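Local coordinates for histone fold protein (Methanopyrus kandleri, PDB 1F1E) that probably packages DNA as an archaeal histone, carrying two histone folds in tandem in one chain that pairs with a second copy of itself, at residues A[40-45]-A[68-73]. Residues are numbered along the deposited sequence; the frame is centred on the assembly and turned at random. Where two conformers were deposited one is given.
Sequences EYVANA and DVLMVE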
ATOM      1  N   GLU A  40       2.972  10.561  -8.315  1.00 11.08           N
ATOM      2  CA  GLU A  40       3.302   9.761  -9.483  1.00 11.60           C
ATOM      3  C   GLU A  40       2.991   8.297  -9.256  1.00 10.55           C
ATOM      4  O   GLU A  40       2.470   7.626 -10.151  1.00 12.30           O
ATOM      5  CB  GLU A  40       4.773  10.028  -9.841  1.00 14.25           C
ATOM      6  CG  GLU A  40       5.230   9.233 -11.024  1.00 16.59           C
ATOM      7  CD  GLU A  40       6.486   9.748 -11.686  1.00 21.79           C
ATOM      8  OE1 GLU A  40       7.090  10.661 -11.162  1.00 32.82           O
ATOM      9  OE2 GLU A  40       6.784   9.224 -12.743  1.00 28.65           O
ATOM     10  N   TYR A  41       3.312   7.791  -8.091  1.00 10.68           N
ATOM     11  CA  TYR A  41       3.025   6.446  -7.711  1.00 10.82           C
ATOM     12  C   TYR A  41       1.523   6.163  -7.818  1.00 10.54           C
ATOM     13  O   TYR A  41       1.071   5.167  -8.336  1.00 11.82           O
ATOM     14  CB  TYR A  41       3.564   6.200  -6.285  1.00 12.19           C
ATOM     15  CG  TYR A  41       2.900   5.006  -5.636  1.00 11.94           C
ATOM     16  CD1 TYR A  41       3.229   3.689  -5.862  1.00 14.10           C
ATOM     17  CD2 TYR A  41       1.902   5.224  -4.714  1.00 11.96           C
ATOM     18  CE1 TYR A  41       2.563   2.685  -5.211  1.00 14.69           C
ATOM     19  CE2 TYR A  41       1.209   4.225  -4.049  1.00 12.78           C
ATOM     20  CZ  TYR A  41       1.574   2.929  -4.320  1.00 14.24           C
ATOM     21  OH  TYR A  41       0.899   1.908  -3.663  1.00 16.63           O
ATOM     22  N   VAL A  42       0.717   7.107  -7.299  1.00  9.69           N
ATOM     23  CA  VAL A  42      -0.728   6.977  -7.312  1.00  9.84           C
ATOM     24  C   VAL A  42      -1.229   7.028  -8.740  1.00 10.46           C
ATOM     25  O   VAL A  42      -2.094   6.265  -9.130  1.00 11.95           O
ATOM     26  CB  VAL A  42      -1.427   8.009  -6.447  1.00 10.48           C
ATOM     27  CG1 VAL A  42      -2.918   7.903  -6.584  1.00 11.16           C
ATOM     28  CG2 VAL A  42      -1.033   7.794  -4.974  1.00 11.31           C
ATOM     29  N   ALA A  43      -0.687   7.856  -9.569  1.00 11.11           N
ATOM     30  CA  ALA A  43      -1.108   7.939 -10.975  1.00 11.10           C
ATOM     31  C   ALA A  43      -0.759   6.646 -11.728  1.00 12.33           C
ATOM     32  O   ALA A  43      -1.583   6.109 -12.510  1.00 13.05           O
ATOM     33  CB  ALA A  43      -0.463   9.143 -11.601  1.00 12.23           C
ATOM     34  N   ASN A  44       0.449   6.108 -11.462  1.00 12.50           N
ATOM     35  CA  ASN A  44       0.808   4.825 -12.069  1.00 14.06           C
ATOM     36  C   ASN A  44      -0.101   3.717 -11.574  1.00 14.51           C
ATOM     37  O   ASN A  44      -0.498   2.854 -12.354  1.00 14.74           O
ATOM     38  CB  ASN A  44       2.287   4.472 -11.806  0.56 14.35           C
ATOM     39  N   ALA A  45      -0.450   3.787 -10.307  1.00 12.96           N
ATOM     40  CA  ALA A  45      -1.390   2.780  -9.766  1.00 13.54           C
ATOM     41  C   ALA A  45      -2.742   2.878 -10.395  1.00 14.06           C
ATOM     42  O   ALA A  45      -3.343   1.850 -10.711  1.00 17.22           O
ATOM     43  CB  ALA A  45      -1.470   2.975  -8.267  1.00 15.55           C
ATOM     44  N   ASP A  68      -9.234   2.659  -1.460  1.00 22.77           N
ATOM     45  CA  ASP A  68      -9.642   1.573  -0.535  1.00 26.44           C
ATOM     46  C   ASP A  68      -8.388   0.774  -0.333  1.00 24.14           C
ATOM     47  O   ASP A  68      -8.007   0.427   0.844  1.00 27.24           O
ATOM     48  CB  ASP A  68     -10.945   0.923  -0.966  0.66 27.24           C
ATOM     49  CG  ASP A  68     -11.306  -0.069  -2.032  0.66 24.90           C
ATOM     50  N   VAL A  69      -7.525   0.486  -1.309  1.00 25.48           N
ATOM     51  CA  VAL A  69      -6.373  -0.339  -0.983  1.00 28.81           C
ATOM     52  C   VAL A  69      -5.240   0.402  -0.265  1.00 25.04           C
ATOM     53  O   VAL A  69      -4.513  -0.138   0.575  1.00 26.51           O
ATOM     54  CB  VAL A  69      -5.735  -1.130  -2.149  1.00 30.00           C
ATOM     55  CG1 VAL A  69      -6.754  -1.491  -3.236  1.00 31.86           C
ATOM     56  CG2 VAL A  69      -4.512  -0.352  -2.622  1.00 37.18           C
ATOM     57  N   LEU A  70      -5.039   1.699  -0.515  1.00 20.61           N
ATOM     58  CA  LEU A  70      -4.082   2.449   0.281  1.00 18.66           C
ATOM     59  C   LEU A  70      -4.630   2.836   1.655  1.00 18.06           C
ATOM     60  O   LEU A  70      -3.843   3.356   2.484  1.00 19.29           O
ATOM     61  CB  LEU A  70      -3.678   3.730  -0.479  1.00 18.66           C
ATOM     62  CG  LEU A  70      -2.967   3.420  -1.807  1.00 19.63           C
ATOM     63  CD1 LEU A  70      -2.799   4.682  -2.623  1.00 22.17           C
ATOM     64  CD2 LEU A  70      -1.604   2.791  -1.495  1.00 26.98           C
HETATM   65  N   MSE A  71      -5.901   2.626   1.868  1.00 16.86           N
HETATM   66  CA  MSE A  71      -6.575   2.879   3.147  1.00 15.93           C
HETATM   67  C   MSE A  71      -6.471   4.375   3.507  1.00 15.48           C
HETATM   68  O   MSE A  71      -6.379   4.777   4.635  1.00 15.23           O
HETATM   69  CB  MSE A  71      -6.148   2.001   4.280  0.59 17.35           C
HETATM   70  CG  MSE A  71      -6.477   0.496   4.021  0.59 16.61           C
HETATM   71 SE   MSE A  71      -5.528  -0.506   5.228  0.59 14.90          SE
HETATM   72  CE  MSE A  71      -3.905  -0.251   4.479  0.59 16.48           C
ATOM     73  N   VAL A  72      -6.587   5.241   2.512  1.00 16.45           N
ATOM     74  CA  VAL A  72      -6.655   6.674   2.738  1.00 16.09           C
ATOM     75  C   VAL A  72      -8.088   7.010   3.151  1.00 18.05           C
ATOM     76  O   VAL A  72      -9.071   6.673   2.451  1.00 17.99           O
ATOM     77  CB  VAL A  72      -6.257   7.432   1.465  1.00 15.71           C
ATOM     78  CG1 VAL A  72      -6.342   8.927   1.626  1.00 17.85           C
ATOM     79  CG2 VAL A  72      -4.814   7.058   1.050  1.00 17.36           C
ATOM     80  N   GLU A  73      -8.349   7.583   4.324  1.00 19.50           N
ATOM     81  CA  GLU A  73      -9.670   7.859   4.809  1.00 22.01           C
ATOM     82  C   GLU A  73     -10.114   9.243   4.370  1.00 21.55           C
ATOM     83  O   GLU A  73      -9.206  10.068   4.267  1.00 24.38           O
ATOM     84  CB  GLU A  73      -9.784   7.824   6.347  1.00 22.75           C
ATOM     85  CG  GLU A  73      -9.240   6.548   6.885  1.00 24.49           C
ATOM     86  CD  GLU A  73     -10.356   5.504   6.990  1.00 24.33           C
ATOM     87  OE1 GLU A  73     -11.556   5.823   7.115  1.00 24.94           O
ATOM     88  OE2 GLU A  73      -9.941   4.340   6.925  1.00 26.09           O
TER
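The hydroxyl oxygen OH of Tyr-41 meets the methyl CD2 of Leu-70 at 3.4 Å, while its hydrogen bond goes to the backbone O of Val-69 of the second subunit. Reciprocally, O of Val-69 in this chain accepts a hydrogen bond from Tyr-41 of that subunit, so the polar end of a buried ring is satisfied across the dimer. No hydrogen bond links the two segments; apart from the hydroxyl, they meet through carbon atoms. CD2 of Leu-70 approaches the ring from its rim, roughly level with the ring atoms, 4.1 Å from CE2 of Tyr-41, the two side chains passing antiparallel. With CG anti to the backbone N (chi1 160°), the ring reaches out from helix 25-51 towards the end of helix 60-70. The other Leu-70 methyl, CD1, sits 4.3 Å from CG2 of Val-42, so the branched leucine end spans two consecutive residues of the long helix. Val-42 also packs on Leu-66 and on Tyr-108 and Leu-111 of helix 102-129. The last turn closes in a Schellman motif, the selenomethionine Met-71 leaving helical angles at positive phi (61°), and the chain heads for Glu-73, whose backbone O and N hydrogen-bond the side chains of Arg-114 and Glu-118. Packing of the long central helix against the short helix that follows it is characteristic of the histone fold, here the first of two in the chain.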